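Local coordinates for protein phosphodiesterase (Salpingoeca rosetta, PDB 7CJ3) that is a membrane protein with a bacteriorhodopsin-like transmembrane domain that holds retinal in a pocket among its helices, at residues Gly25-Ile29 / Tyr97-Val101; Thr65-Ala70 / Ala102-Leu107; Ser120-Asn124 / Arg243-Tyr247. One frame throughout, in Å; residues are numbered along the deposited sequence.

Contact 1 (Gly25-Ile29 / Tyr97-Val101); sequences GIFMI and YVDGV. With OLC ((2R)-2,3-dihydroxypropyl (9Z)-octadec-9-enoate), chain Q.
The phenol ring of Y97 lies flat against the backbone of G25: the glycine CA sits 3.4 Å from the ring centroid, only 12° off the ring normal, a CH-pi contact over the face. The opposite face is taken by the acyl chain of a bound lipid, OLC, whose C6 stands over the ring centre and whose C9 comes within 3.6 Å of Y97 CD2, so the aromatic plane is a leaf between helix 17-41 and the lipid. Two isoleucine tips reach the same ring obliquely, I29 CD1 at 3.9 Å from Y97 CE2 and I26 CD1 at 3.9 Å from Y97 OH. The CB of I26 points away from the other helix, and its CG1-CD1 branch, nearly eclipsed, turns back toward the ring. Together with M28, these residues form the hole that receives Y97 as a knob. M28 works at the root of the Y97 side chain, against its CB. Its chain bends at the last torsion (chi3 69°), which swings the methyl CE into the helix interface, 4.0 Å from Y97 CB, 4.0 Å from V98 CG1 and 3.8 Å from V101 CG2. M28 and V101 meet at about a right angle, and both also touch helix 128-149, M28 through I136 and T140 and V101 through T137. The two helical segments run nearly parallel, 15° apart, with their axes 10.4 Å apart at closest approach; the Y97 ring and the methionine bridge much of that spacing. This joins the N-terminal helix 17-41 to helix 86-111 of the bacteriorhodopsin-like bundle. No hydrogen bond crosses it. Cohesion therefore rests on dispersion and CH-pi packing, with the lipid chain completing the casing of the ring, consistent with a lipid-facing position in the membrane.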
# COMPACT_ATOMS: atom_id res chain seq x y z
N GLY B 25 -12.43 3.97 18.83
CA GLY B 25 -12.15 2.81 17.96
C GLY B 25 -13.14 1.66 18.18
O GLY B 25 -13.65 1.12 17.17
N ILE B 26 -13.42 1.30 19.44
CA ILE B 26 -14.39 0.24 19.81
C ILE B 26 -15.80 0.61 19.31
O ILE B 26 -16.45 -0.26 18.69
CB ILE B 26 -14.31 -0.08 21.32
CG1 ILE B 26 -13.13 -1.01 21.66
CG2 ILE B 26 -15.62 -0.68 21.85
CD1 ILE B 26 -12.06 -1.16 20.59
N PHE B 27 -16.28 1.83 19.57
CA PHE B 27 -17.62 2.26 19.10
C PHE B 27 -17.68 2.12 17.57
O PHE B 27 -18.73 1.66 17.03
CB PHE B 27 -17.96 3.69 19.54
CG PHE B 27 -19.31 4.16 19.04
CD1 PHE B 27 -20.48 3.58 19.51
CD2 PHE B 27 -19.42 5.21 18.14
CE1 PHE B 27 -21.72 4.04 19.08
CE2 PHE B 27 -20.66 5.64 17.69
CZ PHE B 27 -21.80 5.05 18.16
N MET B 28 -16.59 2.52 16.90
CA MET B 28 -16.43 2.46 15.42
C MET B 28 -16.70 1.02 14.96
O MET B 28 -17.59 0.81 14.10
CB MET B 28 -15.04 2.91 14.97
CG MET B 28 -14.82 4.42 14.99
SD MET B 28 -13.08 4.93 14.82
CE MET B 28 -12.80 4.46 13.12
N ILE B 29 -16.00 0.06 15.57
CA ILE B 29 -16.07 -1.39 15.21
C ILE B 29 -17.51 -1.90 15.36
O ILE B 29 -17.98 -2.63 14.45
CB ILE B 29 -15.05 -2.18 16.04
CG1 ILE B 29 -13.61 -1.73 15.76
CG2 ILE B 29 -15.22 -3.68 15.82
CD1 ILE B 29 -12.65 -1.92 16.94
N TYR B 97 -7.25 2.66 13.69
CA TYR B 97 -8.68 2.24 13.64
C TYR B 97 -9.28 2.60 12.27
O TYR B 97 -9.93 1.74 11.62
CB TYR B 97 -9.52 2.86 14.76
CG TYR B 97 -9.26 2.23 16.12
CD1 TYR B 97 -8.54 2.87 17.12
CD2 TYR B 97 -9.77 0.96 16.40
CE1 TYR B 97 -8.32 2.27 18.35
CE2 TYR B 97 -9.54 0.34 17.62
CZ TYR B 97 -8.81 0.99 18.60
OH TYR B 97 -8.60 0.35 19.79
N VAL B 98 -9.08 3.84 11.84
CA VAL B 98 -9.62 4.31 10.54
C VAL B 98 -9.11 3.39 9.43
O VAL B 98 -9.93 2.93 8.63
CB VAL B 98 -9.36 5.78 10.20
CG1 VAL B 98 -10.13 6.70 11.13
CG2 VAL B 98 -7.89 6.13 10.18
N ASP B 99 -7.82 3.07 9.45
CA ASP B 99 -7.17 2.25 8.38
C ASP B 99 -7.65 0.80 8.48
O ASP B 99 -7.87 0.18 7.44
CB ASP B 99 -5.65 2.37 8.48
CG ASP B 99 -5.14 3.65 7.84
OD1 ASP B 99 -5.98 4.44 7.31
OD2 ASP B 99 -3.93 3.85 7.84
N GLY B 100 -7.79 0.29 9.70
CA GLY B 100 -8.38 -1.03 9.94
C GLY B 100 -9.82 -1.10 9.44
O GLY B 100 -10.17 -2.12 8.81
N VAL B 101 -10.63 -0.09 9.75
CA VAL B 101 -12.06 -0.08 9.34
C VAL B 101 -12.09 -0.17 7.82
O VAL B 101 -12.86 -0.99 7.28
CB VAL B 101 -12.83 1.16 9.84
CG1 VAL B 101 -14.21 1.28 9.20
CG2 VAL B 101 -12.95 1.14 11.35
C18 OLC Q . -2.37 -5.56 10.79
C10 OLC Q . -8.65 -2.14 13.89
C9 OLC Q . -7.78 -1.62 14.77
C17 OLC Q . -3.72 -6.02 10.26
C11 OLC Q . -8.11 -3.18 12.95
C8 OLC Q . -6.32 -2.05 14.80
C24 OLC Q . -6.93 1.30 26.50
C16 OLC Q . -4.91 -5.15 10.71
C12 OLC Q . -9.11 -4.00 12.13
C7 OLC Q . -5.62 -1.79 16.13
C15 OLC Q . -6.23 -5.67 10.09
C13 OLC Q . -8.35 -5.17 11.47
C6 OLC Q . -5.74 -0.37 16.66
C14 OLC Q . -7.48 -4.80 10.26
C5 OLC Q . -4.53 -0.02 17.55
C4 OLC Q . -4.83 0.06 19.05
C3 OLC Q . -4.42 1.40 19.67
C2 OLC Q . -5.29 1.76 20.88
C21 OLC Q . -5.86 1.93 24.32
C1 OLC Q . -4.76 1.16 22.18
C22 OLC Q . -5.61 1.26 25.68
O19 OLC Q . -4.33 0.01 22.24
O25 OLC Q . -7.36 0.05 27.08
O23 OLC Q . -5.09 -0.07 25.51
O20 OLC Q . -4.74 1.94 23.43

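Contact 2 (Thr65-Ala70 / Ala102-Leu107); sequences TSVAFA and ACISYL. With OLC ((2R)-2,3-dihydroxypropyl (9Z)-octadec-9-enoate), chain L; OLC ((2R)-2,3-dihydroxypropyl (9Z)-octadec-9-enoate), chain D.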
# COMPACT_ATOMS: atom_id res chain seq x y z
N THR B 65 -6.99 -3.06 -2.56
CA THR B 65 -7.15 -1.92 -1.64
C THR B 65 -7.06 -2.46 -0.22
O THR B 65 -6.43 -1.80 0.67
CB THR B 65 -8.48 -1.21 -1.88
OG1 THR B 65 -8.58 -0.97 -3.27
CG2 THR B 65 -8.57 0.11 -1.15
N SER B 66 -7.63 -3.66 -0.04
CA SER B 66 -7.78 -4.25 1.32
C SER B 66 -6.40 -4.56 1.87
O SER B 66 -6.08 -4.11 3.00
CB SER B 66 -8.68 -5.43 1.36
OG SER B 66 -9.00 -5.66 2.72
N VAL B 67 -5.61 -5.26 1.06
CA VAL B 67 -4.22 -5.62 1.42
C VAL B 67 -3.47 -4.33 1.77
O VAL B 67 -2.77 -4.30 2.83
CB VAL B 67 -3.55 -6.42 0.29
CG1 VAL B 67 -2.07 -6.64 0.59
CG2 VAL B 67 -4.26 -7.74 0.04
N ALA B 68 -3.64 -3.28 0.95
CA ALA B 68 -2.91 -2.01 1.13
C ALA B 68 -3.22 -1.44 2.53
O ALA B 68 -2.28 -1.18 3.30
CB ALA B 68 -3.27 -1.04 0.05
N PHE B 69 -4.49 -1.27 2.87
CA PHE B 69 -4.88 -0.78 4.22
C PHE B 69 -4.37 -1.70 5.35
O PHE B 69 -3.97 -1.20 6.40
CB PHE B 69 -6.39 -0.64 4.28
CG PHE B 69 -6.86 0.67 3.71
CD1 PHE B 69 -6.60 1.85 4.38
CD2 PHE B 69 -7.55 0.72 2.52
CE1 PHE B 69 -7.06 3.06 3.88
CE2 PHE B 69 -8.01 1.92 2.02
CZ PHE B 69 -7.78 3.08 2.71
N ALA B 70 -4.38 -3.01 5.17
CA ALA B 70 -3.81 -3.95 6.16
C ALA B 70 -2.38 -3.49 6.51
O ALA B 70 -2.12 -3.27 7.72
CB ALA B 70 -3.86 -5.37 5.64
N ALA B 102 -11.27 0.65 7.16
CA ALA B 102 -11.14 0.70 5.69
C ALA B 102 -10.69 -0.68 5.19
O ALA B 102 -11.28 -1.19 4.25
CB ALA B 102 -10.19 1.80 5.29
N CYS B 103 -9.73 -1.28 5.86
CA CYS B 103 -9.20 -2.61 5.48
C CYS B 103 -10.33 -3.64 5.38
O CYS B 103 -10.46 -4.28 4.30
CB CYS B 103 -8.15 -3.08 6.47
SG CYS B 103 -7.58 -4.74 6.05
N ILE B 104 -11.09 -3.82 6.47
CA ILE B 104 -12.15 -4.87 6.54
C ILE B 104 -13.35 -4.49 5.66
O ILE B 104 -13.99 -5.45 5.16
CB ILE B 104 -12.58 -5.22 7.97
CG1 ILE B 104 -13.13 -4.00 8.72
CG2 ILE B 104 -11.43 -5.87 8.71
CD1 ILE B 104 -13.51 -4.25 10.19
N SER B 105 -13.67 -3.20 5.49
CA SER B 105 -14.81 -2.82 4.62
C SER B 105 -14.46 -3.28 3.21
O SER B 105 -15.31 -3.90 2.53
CB SER B 105 -15.19 -1.36 4.68
OG SER B 105 -14.71 -0.76 5.88
N TYR B 106 -13.23 -3.05 2.78
CA TYR B 106 -12.82 -3.39 1.40
C TYR B 106 -12.73 -4.92 1.26
O TYR B 106 -13.18 -5.40 0.21
CB TYR B 106 -11.57 -2.60 1.02
CG TYR B 106 -11.87 -1.21 0.51
CD1 TYR B 106 -12.44 -1.02 -0.74
CD2 TYR B 106 -11.58 -0.08 1.27
CE1 TYR B 106 -12.71 0.26 -1.22
CE2 TYR B 106 -11.85 1.20 0.80
CZ TYR B 106 -12.41 1.38 -0.46
OH TYR B 106 -12.69 2.65 -0.92
N LEU B 107 -12.24 -5.65 2.28
CA LEU B 107 -12.19 -7.14 2.28
C LEU B 107 -13.60 -7.68 2.04
O LEU B 107 -13.74 -8.58 1.21
CB LEU B 107 -11.63 -7.67 3.61
CG LEU B 107 -11.60 -9.19 3.76
CD1 LEU B 107 -10.88 -9.88 2.62
CD2 LEU B 107 -10.91 -9.62 5.04
C18 OLC L . -2.29 1.97 -3.07
C10 OLC L . -7.09 0.51 -8.76
C9 OLC L . -6.34 0.97 -9.78
C17 OLC L . -3.64 1.26 -2.96
C11 OLC L . -6.66 -0.56 -7.78
C8 OLC L . -4.95 0.40 -9.97
C24 OLC L . -9.66 -4.74 -19.57
C16 OLC L . -3.50 -0.05 -3.64
C12 OLC L . -6.95 0.03 -6.45
C7 OLC L . -4.23 1.16 -11.04
C15 OLC L . -3.41 0.19 -5.15
C13 OLC L . -5.86 -0.25 -5.47
C6 OLC L . -5.01 1.10 -12.34
C14 OLC L . -4.70 0.64 -5.82
C5 OLC L . -5.26 -0.26 -12.94
C4 OLC L . -6.72 -0.33 -13.28
C3 OLC L . -7.00 -1.60 -14.08
C2 OLC L . -6.43 -1.54 -15.49
C21 OLC L . -8.37 -2.94 -18.57
C1 OLC L . -7.55 -1.86 -16.44
C22 OLC L . -8.75 -4.39 -18.37
O19 OLC L . -8.68 -1.48 -16.14
O25 OLC L . -10.55 -5.84 -19.29
O23 OLC L . -7.55 -5.24 -18.20
O20 OLC L . -7.30 -2.62 -17.67
C18 OLC D . -0.62 -3.96 -1.40
C10 OLC D . -5.93 -9.28 -5.08
C9 OLC D . -6.67 -10.13 -4.36
C17 OLC D . -0.93 -4.00 -2.88
C11 OLC D . -4.47 -8.95 -4.82
C8 OLC D . -8.10 -10.36 -4.83
C16 OLC D . -1.72 -5.24 -3.25
C12 OLC D . -3.75 -8.52 -6.12
C7 OLC D . -8.12 -10.94 -6.27
C15 OLC D . -1.39 -5.76 -4.64
C13 OLC D . -3.02 -7.19 -6.00
C6 OLC D . -9.38 -11.77 -6.61
C14 OLC D . -1.97 -7.12 -4.90
C5 OLC D . -9.75 -11.82 -8.11
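F69 and A102 form the apolar centre: the alanine CB sits over the middle of the phenylalanine ring, 3.6 Å from its centroid, in a CH-pi contact. One helical turn along, the pattern is reversed, with T65 of helix 58-81 laying its methyl CG2 over the face of Y106, 3.8 Å from that centroid. The two side chains cross obliquely, though their ring planes are nearly parallel, with F69 CE2 4.1 Å from Y106 CE2. At the root of F69, CB packs on C103 CB at 3.7 Å, and C103 SG rests 3.8 Å from A70 CB. Helices 58-81 and 86-111, consecutive in the bacteriorhodopsin-like bundle, run antiparallel at 161°, with axes 7.9 Å apart, close enough for small residues to touch almost backbone to backbone. Beyond the segments F69 meets Y262 edge-to-face and the Y106 hydroxyl bonds D261, both on helix 250-277, while Y106 touches R130 and E133 of helix 128-149; T65 OG1 turns to F61 O of its own helix. At the polar edge S66 gives the crossing hydrogen bond, OG to C103 O at 2.6 Å. Its OG is anti to the backbone N (chi1 -165°), which carries it across to the other helix, and it approaches tilted 31° from the carbonyl plane. C103 O also accepts the helical bond from L107 N, so two donors grip one carbonyl. Outside, V67 meets V259 of the second subunit.

Contact 3 (Ser120-Asn124 / Arg243-Tyr247); sequences STQGN and RRQGY
The carboxamide of Q122 is the flat group that grips the second segment: R244 O lies in its plane, receiving NE2-H at 2.6 Å along a nearly straight bond (169°). The carbonyl itself is met differently, because the donor stands well above its plane and not on a lone pair. At the other end of the amide, Q122 OE1 accepts T121 OG1 at 2.7 Å, again from above the carbonyl plane. The bend in the glutamine chain (chi2 85°) folds the amide toward T121 and the helix end, and the two bonds hold it at both its nitrogen and its oxygen. T121 OG1 also lies 3.6 Å from R244 CG, passing obliquely over the arginine's aliphatic stem. N124 brings a second flat group, its amide turned 83° from the guanidinium of R243, but the touch is with methylene carbon: ND2 lies 4.1 Å from R243 CD. The loop 120-124 is the turn of a small beta hairpin joining strands 117-118 and 125-126, with D119 OD1 accepting the backbone N-H of both Q122 and N124. It packs on the C-terminal end of helix 235-245, which closes in a Schellman motif with G246 at positive phi. Carbonyls at a helix end have lost their usual partners downstream, and the side chain of Q122 supplies one for R244 O. Both arginine heads lead off into the protein. R243 forms salt bridges to E254 and E240, and R244 hydrogen-bonds S173 and G170 O, its side chain about 5 Å from a bound retinal.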
# COMPACT_ATOMS: atom_id res chain seq x y z
N SER B 120 -30.22 5.90 -10.18
CA SER B 120 -31.24 6.42 -11.13
C SER B 120 -30.57 6.76 -12.47
O SER B 120 -31.22 6.55 -13.52
CB SER B 120 -31.94 7.65 -10.60
OG SER B 120 -32.22 7.56 -9.21
N THR B 121 -29.35 7.29 -12.44
CA THR B 121 -28.67 7.87 -13.62
C THR B 121 -28.23 6.76 -14.58
O THR B 121 -28.41 6.94 -15.78
CB THR B 121 -27.55 8.82 -13.19
OG1 THR B 121 -26.67 8.17 -12.29
CG2 THR B 121 -28.13 10.06 -12.54
N GLN B 122 -27.68 5.65 -14.10
CA GLN B 122 -27.09 4.59 -14.99
C GLN B 122 -27.57 3.19 -14.59
O GLN B 122 -27.35 2.27 -15.37
CB GLN B 122 -25.56 4.62 -14.93
CG GLN B 122 -24.94 5.77 -15.72
CD GLN B 122 -24.85 7.06 -14.95
OE1 GLN B 122 -24.69 7.09 -13.73
NE2 GLN B 122 -24.90 8.15 -15.70
N GLY B 123 -28.21 3.03 -13.43
CA GLY B 123 -28.49 1.70 -12.88
C GLY B 123 -27.22 0.99 -12.45
O GLY B 123 -27.19 -0.26 -12.47
N ASN B 124 -26.20 1.77 -12.08
CA ASN B 124 -24.90 1.31 -11.53
C ASN B 124 -25.12 1.01 -10.06
O ASN B 124 -26.03 1.54 -9.44
CB ASN B 124 -23.79 2.37 -11.69
CG ASN B 124 -23.12 2.35 -13.06
OD1 ASN B 124 -23.31 1.42 -13.83
ND2 ASN B 124 -22.35 3.37 -13.37
N ARG B 243 -19.00 10.32 -13.38
CA ARG B 243 -19.60 9.00 -13.67
C ARG B 243 -21.11 9.16 -13.89
O ARG B 243 -21.65 8.61 -14.88
CB ARG B 243 -19.26 8.01 -12.57
CG ARG B 243 -19.73 6.60 -12.89
CD ARG B 243 -19.23 5.58 -11.89
NE ARG B 243 -19.42 5.94 -10.50
CZ ARG B 243 -18.72 5.44 -9.47
NH1 ARG B 243 -17.76 4.56 -9.65
NH2 ARG B 243 -18.99 5.88 -8.25
N ARG B 244 -21.78 9.92 -13.01
CA ARG B 244 -23.24 10.14 -13.09
C ARG B 244 -23.63 10.78 -14.43
O ARG B 244 -24.81 10.60 -14.84
CB ARG B 244 -23.71 11.03 -11.93
CG ARG B 244 -24.15 10.23 -10.71
CD ARG B 244 -24.72 11.05 -9.58
NE ARG B 244 -24.20 10.67 -8.29
CZ ARG B 244 -24.77 10.94 -7.11
NH1 ARG B 244 -25.91 11.62 -7.04
NH2 ARG B 244 -24.21 10.51 -5.99
N GLN B 245 -22.72 11.53 -15.06
CA GLN B 245 -22.98 12.32 -16.30
C GLN B 245 -22.67 11.47 -17.54
O GLN B 245 -23.16 11.80 -18.61
CB GLN B 245 -22.13 13.60 -16.31
CG GLN B 245 -22.40 14.53 -15.13
CD GLN B 245 -23.73 15.23 -15.21
OE1 GLN B 245 -24.29 15.67 -14.21
NE2 GLN B 245 -24.27 15.36 -16.41
N GLY B 246 -21.88 10.41 -17.40
CA GLY B 246 -21.62 9.44 -18.48
C GLY B 246 -20.26 9.61 -19.11
O GLY B 246 -20.06 8.99 -20.15
N TYR B 247 -19.35 10.36 -18.47
CA TYR B 247 -18.02 10.76 -19.01
C TYR B 247 -16.93 9.73 -18.69
O TYR B 247 -15.95 9.70 -19.44
CB TYR B 247 -17.65 12.15 -18.48
CG TYR B 247 -18.58 13.25 -18.92
CD1 TYR B 247 -19.08 13.30 -20.22
CD2 TYR B 247 -18.91 14.29 -18.06
CE1 TYR B 247 -19.92 14.33 -20.63
CE2 TYR B 247 -19.72 15.34 -18.47
CZ TYR B 247 -20.24 15.35 -19.75
OH TYR B 247 -21.07 16.35 -20.15

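Contacts 1 and 2 are buried and share helix 86-111: Y97-V101 faces the N-terminal helix, and the next turns, A102-L107, face helix 58-81. Their centres are about 12 Å apart, and they touch where F69 CB packs on D99 O. Contact 1 is wholly apolar and partly lipid-lined; contact 2 adds one side-chain-to-backbone bond to a closer helix pair. Contact 3 lies at the surface, its centre about 32 Å from that of contact 1 and about 26 Å from that of contact 2. It joins a hairpin loop to a helix end, and hydrogen bonding, not CH-on-ring packing, carries it.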